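Local coordinates for uncharacterized protein (Thermus thermophilus HB8, PDB 6SCE) that cleaves DNA as a nuclease of Type III CRISPR defence that is switched on by cyclic oligoadenylate, at residues A3-C8 with A76-V81; E117-L122 with R185-W190; A312-V317 with K339-H344; Y434-E439 with Q519-G524; T540-V545 with L552-C557. All coordinates share one frame; numbering follows the deposited sequence. Where two conformers were deposited one is given.

Contact 1 of 5, residues A3-C8 with A76-V81; sequences APVYLC and AEAREV
V5 and V81 pair in parallel where two neighbouring strands, 5-10 and 81-84, begin in the N-terminal sheet, a layout consistent with the Rossmann-like fold of a CARF domain. The register is set by V5 N, which donates to E80 O at 3.0 Å, in the plane of that carbonyl and with an N-H...O angle of 163°. On the other side of the bridge V5 O receives a CA-H contact from V81 CA at 3.3 Å. With CG1 anti to the backbone N (chi1 169°), V5 turns its second methyl to the loop, and CG2 presses on A78 CB at 3.5 Å, closer than usual for two methyl carbons. L7 comes across V81 at a slant, its CD1 reaching V81 CB at 3.9 Å.

In the next shell, W100 of helix 90-100 touches both L7 and V81, whereas P4, Y6 and C8 meet helix 15-28. W82, the residue after V81, carries the pairing onward through backbone bonds to V5 and L7. At the outer end a water bridges the segments, donating a hydrogen bond to A3 O at 2.9 Å and accepting one from E80 N at 3.0 Å.

Contact 2 of 5, residues E117-L122 with R185-W190; sequences EAPRAL and RGLPYW
A tight turn between strands 179-184 and 187-192, formed by R185 and G186, packs against the E117-A118-P119 approach to strand 120-125 and so joins two different sheets. Both turn residues have positive phi (49° and 86°), as in a type I' turn; a side chain at G186 would strike the preceding carbonyl oxygen and crowd P119 CD. No direct classical hydrogen bond spans the segments. R185 O instead faces carbon, receiving the CA-H of A118 (CA to O 3.4 Å) and lying 3.2 Å from P119 CD. A bend at chi3 (69°) lays the R185 guanidinium over the E117-A118 backbone, with A118 N 3.5 Å above the centre of one face. The polar end of R185 belongs elsewhere, since NH2 forms a salt bridge with E134. An alanine here is likely to leave E134 without its charged mate and bare the peptide at A118. L187 CD1 approaches E117 O at 3.5 Å, and the same oxygen takes a long water bond whose water accepts from Y189 OH at 2.6 Å. E117 OE1 itself is held by R120 NH2, met in the guanidinium plane. The contact comes within about 4 Å (nearest atoms) of the bound nucleic acid. Around it, A118 touches strand 129-132, Y143 of helix 140-148 bonds G186 O, and Y189 and W190 lean on strand 179-184.

Contact 3 of 5, residues A312-V317 with K339-H344; sequences AGPREV and KGVRVH
Strands 316-321 and 342-347 run parallel, E316 beside R342 and V317 beside V343, linked by R342 N to R315 O (2.9 Å), V317 N to R342 O (2.8 Å) and H344 N to V317 O (2.9 Å). The last two donors come in nearly straight onto their carbonyls; R342 N is tilted 30° from the plane of its acceptor.

On the face of E316 and R342 the polar groups gather. E316 runs extended beyond CG and splits its carboxylate: OE1 takes H344 NE2 at 2.7 Å, with the oxygen in the imidazole plane, while OE2 lies 3.4 Å from R342 NH1 in a salt bridge and also accepts from Q289 N. This His-carboxylate bond would limit rotation of the H344 ring. R342 lies alongside E316, but its guanidinium is turned 72° from the carboxylate, so they do not meet flat to flat. The other face is apolar. V317 CG1 touches V341 CG1 (3.8 Å) and, alongside, V343 CG2 (3.7 Å).

These strands belong to a beta-alpha-beta crossover. Its helix 326-338 ends in a Schellman motif at G340 and covers V317 and V343 through F336, while strand 293-297 flanks V317 and Y309 of helix 303-312 touches P314.

Contact 4 of 5, residues Y434-E439 with Q519-G524; sequences YRFEEE and QARMGG
F436 and R521 meet at a slant, ring and guanidinium planes 21° apart, where edge strand 434-438 swings across strand 519-528 in the C-terminal sheet, the short strand axes lying 97° apart. CG of F436 is anti to the backbone N, which carries the ring over to the second strand edge first: CE2 touches R521 CB at 4.0 Å and CZ points at M522 O, 3.3 Å away and in the ring plane. That carbonyl, of a selenomethionine, is buried with no hydrogen-bond partner in the model, and the slightly positive ring edge may offset this in part.

E438 crosses R521 obliquely. Its OE1 rests on R521 CD at 3.3 Å, beside a guanidinium that turns elsewhere: R521 NE makes a salt bridge with E426, and NH1 donates to Q519 OE1 and A520 O, from above both carbonyl planes. An alanine in place of R521 would probably deprive E426 of its charged partner and open a gap beneath the E438 carboxylate.

Backbone atoms finish the corner. G524 CA presses on E437 O, where a side chain would clash, and E439 N donates to G523 O at 2.9 Å with an angle of 174°. A water donates a hydrogen bond to E438 OE1 at 2.8 Å and accepts one from M522 N at 2.9 Å.

Contact 5 of 5, residues T540-V545 with L552-C557; sequences TEVDGV and LWFVEC
The F554 ring meets G544 O at its edge, near the ring plane, while V542 CG1 approaches obliquely, 4.3 Å from F554 CD1. V545, in the one of its two conformers described here, lies alongside F554 and points the same way, with CG2 at 3.7 Å from F554 CD1. L429, M571 and V575 add helical side chains around the ring. The W553 indole stacks on F546.

Further along, the carboxylates of D543 and E556 have planes 30° apart. D543 OD2 uses its anti lone pair to accept from C557 N at 2.8 Å, and the N-H...O angle of 169° shows a nearly straight bond. E556 folds at chi2 (73°), which brings its OE1 to 3.6 Å from D543 OD2, two carboxylate oxygens close together.

Between these groups the hairpin of strands 541-548 and 551-558 carries a classic beta bulge, D543 and G544 both facing V555. D543 N donates to V555 O at 3.1 Å, and V555 N to G544 O at 2.8 Å from above the carbonyl plane. A CB on G544 would crowd V555 CB.

The chemistry thus changes along one strand pair, from apolar at F554 to acidic at D543 and E556. E556 also bridges to R567, and E502 brings another carboxylate near D543. With K558 two residues beyond E556, the pattern is consistent with the D...ExK signature of PD-(D/E)XK nucleases, in which such acids bind a divalent metal.

How the contacts relate
Contacts 4 and 5 share the C-terminal sheet and touch directly through two probable hydrogen bonds, R521 N to V545 O at 2.7 Å and G524 O to V542 N at 2.8 Å. Their centres lie about 8 Å apart. Contact 4 is partly buried at an edge strand and uses water and charged side chains, whereas contact 5 is buried and mixes apolar packing with acids. Contacts 1 and 2 both reach the N-terminal sheet; contact 1, partly buried, builds it from parallel strands, while contact 2, buried, joins it to another sheet without direct hydrogen bonds. Contact 3 is likewise a parallel pair and buried, but in a separate sheet and with a polar face.

Contact 1 of 5, residues A3-C8 with A76-V81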
# COMPACT_ATOMS: atom_id res chain seq x y z
N ALA A 3 -29.45 -23.99 -12.54
CA ALA A 3 -29.04 -22.84 -11.66
C ALA A 3 -27.66 -22.32 -12.08
O ALA A 3 -26.80 -23.10 -12.52
CB ALA A 3 -29.02 -23.23 -10.19
N PRO A 4 -27.42 -21.02 -11.94
CA PRO A 4 -26.12 -20.45 -12.38
C PRO A 4 -24.95 -20.85 -11.48
O PRO A 4 -25.15 -21.26 -10.32
CB PRO A 4 -26.39 -18.96 -12.31
CG PRO A 4 -27.30 -18.85 -11.14
CD PRO A 4 -28.26 -20.00 -11.32
N VAL A 5 -23.73 -20.74 -12.02
CA VAL A 5 -22.53 -21.05 -11.27
C VAL A 5 -21.77 -19.72 -11.06
O VAL A 5 -21.71 -18.88 -11.96
CB VAL A 5 -21.65 -22.10 -11.97
CG1 VAL A 5 -20.29 -22.22 -11.34
CG2 VAL A 5 -22.35 -23.47 -11.96
N TYR A 6 -21.27 -19.55 -9.86
CA TYR A 6 -20.48 -18.38 -9.50
C TYR A 6 -19.04 -18.73 -9.63
O TYR A 6 -18.56 -19.61 -8.93
CB TYR A 6 -20.79 -17.97 -8.06
CG TYR A 6 -20.14 -16.70 -7.56
CD1 TYR A 6 -20.11 -15.55 -8.32
CD2 TYR A 6 -19.62 -16.65 -6.29
CE1 TYR A 6 -19.55 -14.37 -7.83
CE2 TYR A 6 -19.06 -15.48 -5.79
CZ TYR A 6 -19.01 -14.36 -6.56
OH TYR A 6 -18.48 -13.21 -6.01
N LEU A 7 -18.34 -18.01 -10.50
CA LEU A 7 -16.88 -18.12 -10.66
C LEU A 7 -16.22 -16.85 -10.13
O LEU A 7 -16.56 -15.76 -10.55
CB LEU A 7 -16.52 -18.23 -12.15
CG LEU A 7 -17.15 -19.45 -12.89
CD1 LEU A 7 -16.60 -19.54 -14.29
CD2 LEU A 7 -16.95 -20.74 -12.16
N CYS A 8 -15.26 -16.98 -9.23
CA CYS A 8 -14.80 -15.82 -8.45
C CYS A 8 -13.33 -15.87 -8.11
O CYS A 8 -12.86 -16.75 -7.40
CB CYS A 8 -15.65 -15.77 -7.19
SG CYS A 8 -15.46 -14.30 -6.14
N ALA A 76 -16.61 -23.42 -19.63
CA ALA A 76 -17.57 -23.63 -18.55
C ALA A 76 -18.26 -24.97 -18.71
O ALA A 76 -18.45 -25.43 -19.83
CB ALA A 76 -18.60 -22.51 -18.54
N GLU A 77 -18.62 -25.60 -17.60
CA GLU A 77 -19.47 -26.80 -17.62
C GLU A 77 -20.95 -26.41 -17.55
O GLU A 77 -21.80 -27.00 -18.22
CB GLU A 77 -19.09 -27.74 -16.47
CG GLU A 77 -17.61 -28.11 -16.42
CD GLU A 77 -17.19 -28.71 -15.08
OE1 GLU A 77 -17.90 -29.62 -14.59
OE2 GLU A 77 -16.16 -28.27 -14.52
N ALA A 78 -21.26 -25.38 -16.76
CA ALA A 78 -22.64 -24.91 -16.64
C ALA A 78 -23.07 -24.02 -17.81
O ALA A 78 -22.26 -23.37 -18.46
CB ALA A 78 -22.81 -24.17 -15.33
N ARG A 79 -24.38 -23.99 -18.03
CA ARG A 79 -24.99 -23.13 -19.06
C ARG A 79 -24.80 -21.64 -18.79
O ARG A 79 -24.68 -20.86 -19.73
CB ARG A 79 -26.49 -23.46 -19.15
CG ARG A 79 -27.30 -22.73 -20.22
CD ARG A 79 -28.75 -23.23 -20.24
N GLU A 80 -24.81 -21.23 -17.52
CA GLU A 80 -24.73 -19.81 -17.19
C GLU A 80 -23.75 -19.60 -16.02
O GLU A 80 -23.89 -20.21 -14.97
CB GLU A 80 -26.10 -19.23 -16.81
CG GLU A 80 -27.13 -19.17 -17.94
CD GLU A 80 -26.68 -18.42 -19.20
OE1 GLU A 80 -25.95 -17.40 -19.11
OE2 GLU A 80 -27.09 -18.84 -20.31
N VAL A 81 -22.70 -18.83 -16.26
CA VAL A 81 -21.74 -18.53 -15.20
C VAL A 81 -21.74 -17.03 -14.97
O VAL A 81 -21.94 -16.24 -15.90
CB VAL A 81 -20.32 -19.08 -15.46
CG1 VAL A 81 -20.30 -20.61 -15.51
CG2 VAL A 81 -19.70 -18.51 -16.72
O HOH W 1 -26.22 -22.82 -15.37

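Contact 2 of 5, residues E117-L122 with R185-W190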
# COMPACT_ATOMS: atom_id res chain seq x y z
N GLU A 117 -20.05 6.09 -0.27
CA GLU A 117 -20.99 5.59 -1.28
C GLU A 117 -21.26 4.12 -1.09
O GLU A 117 -20.47 3.43 -0.46
CB GLU A 117 -20.44 5.82 -2.66
CG GLU A 117 -20.58 7.26 -3.12
CD GLU A 117 -20.42 7.41 -4.61
OE1 GLU A 117 -20.30 6.38 -5.31
OE2 GLU A 117 -20.37 8.56 -5.08
N ALA A 118 -22.36 3.61 -1.62
CA ALA A 118 -22.54 2.17 -1.67
C ALA A 118 -21.65 1.65 -2.79
O ALA A 118 -21.39 2.37 -3.77
CB ALA A 118 -23.99 1.80 -1.95
N PRO A 119 -21.21 0.40 -2.68
CA PRO A 119 -20.46 -0.20 -3.81
C PRO A 119 -21.31 -0.27 -5.07
O PRO A 119 -22.54 -0.23 -4.99
CB PRO A 119 -20.15 -1.62 -3.34
CG PRO A 119 -20.30 -1.57 -1.87
CD PRO A 119 -21.36 -0.55 -1.57
N ARG A 120 -20.65 -0.37 -6.23
CA ARG A 120 -21.30 -0.52 -7.52
C ARG A 120 -20.93 -1.85 -8.15
O ARG A 120 -19.81 -2.31 -7.98
CB ARG A 120 -20.84 0.58 -8.45
CG ARG A 120 -21.07 1.99 -7.93
CD ARG A 120 -20.52 3.03 -8.89
NE ARG A 120 -20.61 4.34 -8.29
CZ ARG A 120 -20.81 5.47 -8.95
NH1 ARG A 120 -20.93 5.48 -10.27
NH2 ARG A 120 -20.87 6.59 -8.27
N ALA A 121 -21.87 -2.46 -8.86
CA ALA A 121 -21.54 -3.56 -9.77
C ALA A 121 -21.24 -2.97 -11.13
O ALA A 121 -22.05 -2.20 -11.67
CB ALA A 121 -22.70 -4.54 -9.87
N LEU A 122 -20.11 -3.34 -11.71
CA LEU A 122 -19.84 -2.98 -13.10
C LEU A 122 -19.89 -4.23 -13.92
O LEU A 122 -19.06 -5.12 -13.73
CB LEU A 122 -18.48 -2.33 -13.24
CG LEU A 122 -18.15 -1.15 -12.34
CD1 LEU A 122 -16.89 -0.51 -12.89
CD2 LEU A 122 -19.26 -0.14 -12.25
N ARG A 185 -23.48 1.76 4.25
CA ARG A 185 -23.75 1.46 2.85
C ARG A 185 -22.73 0.43 2.32
O ARG A 185 -22.15 0.59 1.26
CB ARG A 185 -23.77 2.72 1.99
CG ARG A 185 -24.84 3.73 2.46
CD ARG A 185 -24.82 5.02 1.66
NE ARG A 185 -25.27 4.83 0.29
CZ ARG A 185 -25.09 5.70 -0.71
NH1 ARG A 185 -24.48 6.87 -0.52
NH2 ARG A 185 -25.52 5.40 -1.94
N GLY A 186 -22.51 -0.60 3.12
CA GLY A 186 -21.68 -1.72 2.69
C GLY A 186 -20.19 -1.60 2.89
O GLY A 186 -19.47 -2.52 2.49
N LEU A 187 -19.71 -0.50 3.48
CA LEU A 187 -18.29 -0.30 3.67
C LEU A 187 -17.93 -0.10 5.13
O LEU A 187 -18.75 0.43 5.92
CB LEU A 187 -17.81 0.89 2.84
CG LEU A 187 -17.91 0.80 1.32
CD1 LEU A 187 -17.46 2.14 0.76
CD2 LEU A 187 -17.08 -0.36 0.82
N PRO A 188 -16.72 -0.58 5.53
CA PRO A 188 -16.27 -0.49 6.90
C PRO A 188 -15.44 0.75 7.17
O PRO A 188 -14.63 1.16 6.33
CB PRO A 188 -15.39 -1.74 7.04
CG PRO A 188 -14.79 -1.87 5.68
CD PRO A 188 -15.75 -1.32 4.69
N TYR A 189 -15.60 1.26 8.38
CA TYR A 189 -14.91 2.44 8.89
C TYR A 189 -14.52 2.16 10.34
O TYR A 189 -15.27 1.53 11.07
CB TYR A 189 -15.82 3.67 8.84
CG TYR A 189 -16.33 3.98 7.46
CD1 TYR A 189 -17.44 3.32 6.94
CD2 TYR A 189 -15.72 4.93 6.67
CE1 TYR A 189 -17.91 3.58 5.68
CE2 TYR A 189 -16.19 5.22 5.40
CZ TYR A 189 -17.28 4.54 4.90
OH TYR A 189 -17.73 4.80 3.63
N TRP A 190 -13.33 2.60 10.73
CA TRP A 190 -12.84 2.48 12.11
C TRP A 190 -12.73 3.94 12.57
O TRP A 190 -11.95 4.71 12.03
CB TRP A 190 -11.52 1.76 12.12
CG TRP A 190 -10.90 1.47 13.46
CD1 TRP A 190 -9.62 1.75 13.83
CD2 TRP A 190 -11.52 0.85 14.59
NE1 TRP A 190 -9.39 1.33 15.13
CE2 TRP A 190 -10.54 0.78 15.62
CE3 TRP A 190 -12.79 0.35 14.83
CZ2 TRP A 190 -10.81 0.24 16.87
CZ3 TRP A 190 -13.07 -0.20 16.09
CH2 TRP A 190 -12.08 -0.27 17.08
O HOH W 2 -20.06 3.98 2.72

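Contact 3 of 5, residues A312-V317 with K339-H344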
# COMPACT_ATOMS: atom_id res chain seq x y z
N ALA A 312 10.33 1.08 -18.98
CA ALA A 312 9.86 1.68 -20.23
C ALA A 312 10.75 2.82 -20.71
O ALA A 312 10.81 3.05 -21.90
CB ALA A 312 8.46 2.21 -20.09
N GLY A 313 11.41 3.53 -19.79
CA GLY A 313 12.19 4.73 -20.13
C GLY A 313 11.40 5.68 -21.02
O GLY A 313 11.82 6.00 -22.12
N PRO A 314 10.22 6.11 -20.56
CA PRO A 314 9.35 6.89 -21.40
C PRO A 314 9.82 8.33 -21.63
O PRO A 314 10.48 8.91 -20.76
CB PRO A 314 8.05 6.92 -20.60
CG PRO A 314 8.50 6.90 -19.19
CD PRO A 314 9.66 5.96 -19.20
N ARG A 315 9.43 8.87 -22.79
CA ARG A 315 9.57 10.28 -23.07
C ARG A 315 8.27 11.03 -22.73
O ARG A 315 8.30 12.22 -22.46
CB ARG A 315 9.98 10.50 -24.53
CG ARG A 315 11.34 9.91 -24.89
CD ARG A 315 11.87 10.45 -26.21
NE ARG A 315 13.30 10.19 -26.43
CZ ARG A 315 13.78 9.10 -27.01
NH1 ARG A 315 12.97 8.14 -27.43
NH2 ARG A 315 15.10 8.97 -27.18
N GLU A 316 7.13 10.33 -22.76
CA GLU A 316 5.84 10.89 -22.35
C GLU A 316 5.12 9.87 -21.46
O GLU A 316 5.15 8.66 -21.72
CB GLU A 316 4.94 11.22 -23.55
CG GLU A 316 5.57 12.16 -24.56
CD GLU A 316 4.57 12.85 -25.47
OE1 GLU A 316 3.47 13.25 -25.02
OE2 GLU A 316 4.90 13.03 -26.65
N VAL A 317 4.48 10.38 -20.42
CA VAL A 317 3.74 9.55 -19.50
C VAL A 317 2.34 10.12 -19.37
O VAL A 317 2.15 11.33 -19.32
CB VAL A 317 4.46 9.40 -18.14
CG1 VAL A 317 4.64 10.73 -17.44
CG2 VAL A 317 3.69 8.44 -17.25
N LYS A 339 12.56 14.07 -14.23
CA LYS A 339 13.33 13.14 -15.05
C LYS A 339 13.28 13.48 -16.53
O LYS A 339 13.67 12.66 -17.37
CB LYS A 339 12.84 11.70 -14.83
CG LYS A 339 13.05 11.17 -13.42
CD LYS A 339 14.54 11.21 -13.05
CE LYS A 339 14.87 10.32 -11.86
NZ LYS A 339 16.34 10.35 -11.60
N GLY A 340 12.77 14.67 -16.86
CA GLY A 340 12.71 15.15 -18.24
C GLY A 340 11.61 14.51 -19.08
O GLY A 340 11.67 14.57 -20.30
N VAL A 341 10.61 13.91 -18.42
CA VAL A 341 9.53 13.22 -19.11
C VAL A 341 8.35 14.15 -19.25
O VAL A 341 7.98 14.78 -18.28
CB VAL A 341 9.08 11.95 -18.35
CG1 VAL A 341 7.98 11.22 -19.11
CG2 VAL A 341 10.27 11.02 -18.16
N ARG A 342 7.75 14.24 -20.43
CA ARG A 342 6.52 15.02 -20.59
C ARG A 342 5.33 14.31 -19.91
O ARG A 342 5.06 13.15 -20.20
CB ARG A 342 6.17 15.27 -22.05
CG ARG A 342 5.04 16.29 -22.23
CD ARG A 342 4.66 16.47 -23.69
NE ARG A 342 5.61 17.35 -24.36
CZ ARG A 342 6.55 16.97 -25.24
NH1 ARG A 342 6.70 15.70 -25.64
NH2 ARG A 342 7.34 17.91 -25.75
N VAL A 343 4.64 15.03 -19.05
CA VAL A 343 3.54 14.45 -18.28
C VAL A 343 2.17 14.96 -18.74
O VAL A 343 1.97 16.16 -18.87
CB VAL A 343 3.67 14.76 -16.80
CG1 VAL A 343 2.49 14.18 -16.03
CG2 VAL A 343 4.98 14.22 -16.27
N HIS A 344 1.24 14.04 -18.96
CA HIS A 344 -0.16 14.38 -19.17
C HIS A 344 -0.94 13.66 -18.08
O HIS A 344 -0.69 12.49 -17.80
CB HIS A 344 -0.60 13.89 -20.51
CG HIS A 344 0.32 14.27 -21.63
ND1 HIS A 344 0.39 15.55 -22.14
CD2 HIS A 344 1.20 13.53 -22.34
CE1 HIS A 344 1.27 15.59 -23.11
NE2 HIS A 344 1.77 14.37 -23.27

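Contact 4 of 5, residues Y434-E439 with Q519-G524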
# COMPACT_ATOMS: atom_id res chain seq x y z
N TYR A 434 7.92 12.26 -0.98
CA TYR A 434 8.89 12.66 0.05
C TYR A 434 10.22 13.08 -0.56
O TYR A 434 10.69 12.49 -1.54
CB TYR A 434 9.15 11.51 1.02
CG TYR A 434 8.00 11.23 1.92
CD1 TYR A 434 6.91 10.51 1.46
CD2 TYR A 434 7.96 11.72 3.22
CE1 TYR A 434 5.82 10.27 2.28
CE2 TYR A 434 6.88 11.47 4.04
CZ TYR A 434 5.80 10.74 3.56
OH TYR A 434 4.71 10.47 4.35
N ARG A 435 10.84 14.11 0.01
CA ARG A 435 12.23 14.46 -0.33
C ARG A 435 13.10 13.85 0.77
O ARG A 435 12.93 14.16 1.93
CB ARG A 435 12.46 15.98 -0.42
CG ARG A 435 13.87 16.34 -0.89
CD ARG A 435 14.11 17.85 -1.05
NE ARG A 435 13.62 18.59 0.13
CZ ARG A 435 12.49 19.28 0.20
NH1 ARG A 435 11.66 19.39 -0.84
NH2 ARG A 435 12.18 19.89 1.33
N PHE A 436 13.97 12.92 0.41
CA PHE A 436 14.85 12.32 1.38
C PHE A 436 16.03 13.27 1.59
O PHE A 436 16.84 13.41 0.71
CB PHE A 436 15.35 10.98 0.86
CG PHE A 436 16.33 10.29 1.77
CD1 PHE A 436 16.19 10.35 3.14
CD2 PHE A 436 17.38 9.56 1.24
CE1 PHE A 436 17.10 9.71 3.97
CE2 PHE A 436 18.28 8.92 2.07
CZ PHE A 436 18.13 8.99 3.43
N GLU A 437 16.09 13.94 2.75
CA GLU A 437 17.21 14.85 3.06
C GLU A 437 18.26 14.10 3.87
O GLU A 437 18.07 13.81 5.05
CB GLU A 437 16.72 16.10 3.79
CG GLU A 437 15.99 17.05 2.84
CD GLU A 437 15.49 18.32 3.51
OE1 GLU A 437 15.81 18.56 4.70
OE2 GLU A 437 14.78 19.09 2.83
N GLU A 438 19.34 13.72 3.18
CA GLU A 438 20.40 12.93 3.77
C GLU A 438 21.22 13.77 4.74
O GLU A 438 21.54 14.93 4.46
CB GLU A 438 21.32 12.39 2.68
CG GLU A 438 20.75 11.22 1.89
CD GLU A 438 21.58 10.90 0.68
OE1 GLU A 438 22.24 9.85 0.66
OE2 GLU A 438 21.61 11.72 -0.25
N GLU A 439 21.54 13.18 5.88
CA GLU A 439 22.43 13.79 6.87
C GLU A 439 23.91 13.61 6.53
O GLU A 439 24.75 14.39 6.98
CB GLU A 439 22.16 13.22 8.26
CG GLU A 439 21.29 14.09 9.14
CD GLU A 439 21.26 13.58 10.57
OE1 GLU A 439 20.90 12.40 10.76
OE2 GLU A 439 21.61 14.36 11.49
N GLN A 519 20.96 -0.36 -3.90
CA GLN A 519 21.49 0.94 -3.50
C GLN A 519 21.24 1.16 -2.00
O GLN A 519 20.10 1.03 -1.55
CB GLN A 519 20.83 2.04 -4.32
CG GLN A 519 21.36 2.15 -5.74
CD GLN A 519 22.48 3.18 -5.86
OE1 GLN A 519 23.42 3.20 -5.05
NE2 GLN A 519 22.37 4.07 -6.86
N ALA A 520 22.30 1.50 -1.26
CA ALA A 520 22.20 1.82 0.18
C ALA A 520 22.57 3.27 0.46
O ALA A 520 23.39 3.86 -0.25
CB ALA A 520 23.06 0.88 1.00
N ARG A 521 21.93 3.84 1.47
CA ARG A 521 22.14 5.20 1.88
C ARG A 521 22.17 5.28 3.40
O ARG A 521 21.57 4.45 4.10
CB ARG A 521 21.01 6.12 1.42
CG ARG A 521 20.73 6.11 -0.07
CD ARG A 521 21.70 6.98 -0.85
NE ARG A 521 21.32 7.04 -2.25
CZ ARG A 521 21.74 6.19 -3.19
NH1 ARG A 521 22.59 5.21 -2.91
NH2 ARG A 521 21.32 6.35 -4.44
N MSE A 522 22.84 6.32 3.90
CA MSE A 522 22.82 6.59 5.33
C MSE A 522 21.53 7.30 5.65
O MSE A 522 20.62 7.35 4.81
CB MSE A 522 24.12 7.34 5.68
CG MSE A 522 25.26 6.35 5.60
SE MSE A 522 26.80 7.11 6.61
CE MSE A 522 26.04 6.69 8.36
N GLY A 523 21.42 7.82 6.87
CA GLY A 523 20.20 8.35 7.41
C GLY A 523 19.85 9.76 7.02
O GLY A 523 20.58 10.45 6.31
N GLY A 524 18.69 10.18 7.49
CA GLY A 524 18.24 11.53 7.24
C GLY A 524 16.76 11.70 7.50
O GLY A 524 16.16 10.96 8.28
O HOH W 3 23.98 8.24 2.10

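Contact 5 of 5, residues T540-V545 with L552-C557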
# COMPACT_ATOMS: atom_id res chain seq x y z
N THR A 540 9.86 12.89 9.94
CA THR A 540 10.30 11.52 10.31
C THR A 540 11.77 11.32 9.95
O THR A 540 12.22 11.70 8.87
CB THR A 540 9.46 10.42 9.64
OG1 THR A 540 8.12 10.46 10.12
CG2 THR A 540 10.01 9.04 9.94
N GLU A 541 12.52 10.70 10.86
CA GLU A 541 13.95 10.49 10.72
C GLU A 541 14.22 9.04 10.52
O GLU A 541 13.56 8.21 11.14
CB GLU A 541 14.70 10.91 11.99
CG GLU A 541 14.92 12.39 12.13
CD GLU A 541 15.39 12.78 13.52
OE1 GLU A 541 16.23 12.04 14.09
OE2 GLU A 541 14.92 13.81 14.05
N VAL A 542 15.21 8.72 9.70
CA VAL A 542 15.65 7.34 9.59
C VAL A 542 17.17 7.27 9.70
O VAL A 542 17.86 8.21 9.36
CB VAL A 542 15.21 6.71 8.24
CG1 VAL A 542 13.69 6.64 8.15
CG2 VAL A 542 15.81 7.48 7.08
N ASP A 543 17.67 6.09 10.09
CA ASP A 543 19.12 5.85 10.22
C ASP A 543 19.79 5.30 8.96
O ASP A 543 21.03 5.22 8.87
CB ASP A 543 19.37 4.91 11.38
CG ASP A 543 18.97 5.51 12.72
OD1 ASP A 543 18.86 6.75 12.79
OD2 ASP A 543 18.73 4.74 13.67
N GLY A 544 18.97 4.90 7.99
CA GLY A 544 19.47 4.43 6.73
C GLY A 544 18.30 4.03 5.83
O GLY A 544 17.17 3.87 6.28
N VAL A 545 18.59 3.89 4.55
CA VAL A 545 17.59 3.41 3.61
C VAL A 545 18.30 2.68 2.48
O VAL A 545 19.40 3.05 2.05
CB VAL A 545 16.65 4.55 3.13
CG1 VAL A 545 17.42 5.63 2.38
CG2 VAL A 545 15.50 4.02 2.28
N LEU A 552 11.61 -1.28 -0.86
CA LEU A 552 12.33 -0.25 -0.12
C LEU A 552 12.49 -0.72 1.33
O LEU A 552 11.59 -1.34 1.90
CB LEU A 552 11.55 1.07 -0.12
CG LEU A 552 12.34 2.30 0.33
CD1 LEU A 552 13.53 2.57 -0.56
CD2 LEU A 552 11.40 3.49 0.28
N TRP A 553 13.65 -0.40 1.91
CA TRP A 553 13.94 -0.76 3.31
C TRP A 553 14.38 0.50 4.04
O TRP A 553 15.19 1.26 3.53
CB TRP A 553 15.12 -1.74 3.39
CG TRP A 553 14.87 -3.12 2.87
CD1 TRP A 553 14.75 -3.49 1.56
CD2 TRP A 553 14.82 -4.32 3.63
NE1 TRP A 553 14.55 -4.86 1.47
CE2 TRP A 553 14.61 -5.39 2.73
CE3 TRP A 553 14.91 -4.61 5.00
CZ2 TRP A 553 14.49 -6.71 3.14
CZ3 TRP A 553 14.76 -5.90 5.42
CH2 TRP A 553 14.55 -6.95 4.49
N PHE A 554 13.82 0.69 5.23
CA PHE A 554 14.28 1.70 6.17
C PHE A 554 15.08 1.00 7.26
O PHE A 554 14.72 -0.10 7.69
CB PHE A 554 13.11 2.44 6.80
CG PHE A 554 12.30 3.23 5.82
CD1 PHE A 554 12.92 4.04 4.87
CD2 PHE A 554 10.92 3.19 5.85
CE1 PHE A 554 12.18 4.77 3.97
CE2 PHE A 554 10.17 3.93 4.95
CZ PHE A 554 10.79 4.72 4.02
N VAL A 555 16.14 1.65 7.71
CA VAL A 555 17.05 1.07 8.69
C VAL A 555 16.94 1.85 10.00
O VAL A 555 16.91 3.10 9.99
CB VAL A 555 18.51 1.12 8.20
CG1 VAL A 555 19.44 0.44 9.21
CG2 VAL A 555 18.65 0.47 6.84
N GLU A 556 16.86 1.11 11.11
CA GLU A 556 16.92 1.74 12.45
C GLU A 556 18.08 1.11 13.20
O GLU A 556 18.17 -0.12 13.25
CB GLU A 556 15.61 1.53 13.23
CG GLU A 556 15.57 2.13 14.64
CD GLU A 556 15.47 3.65 14.66
OE1 GLU A 556 15.16 4.26 13.61
OE2 GLU A 556 15.69 4.24 15.74
N CYS A 557 18.95 1.95 13.76
CA CYS A 557 20.17 1.53 14.44
C CYS A 557 20.14 1.99 15.89
O CYS A 557 19.98 3.18 16.15
CB CYS A 557 21.39 2.17 13.79
SG CYS A 557 21.74 1.54 12.14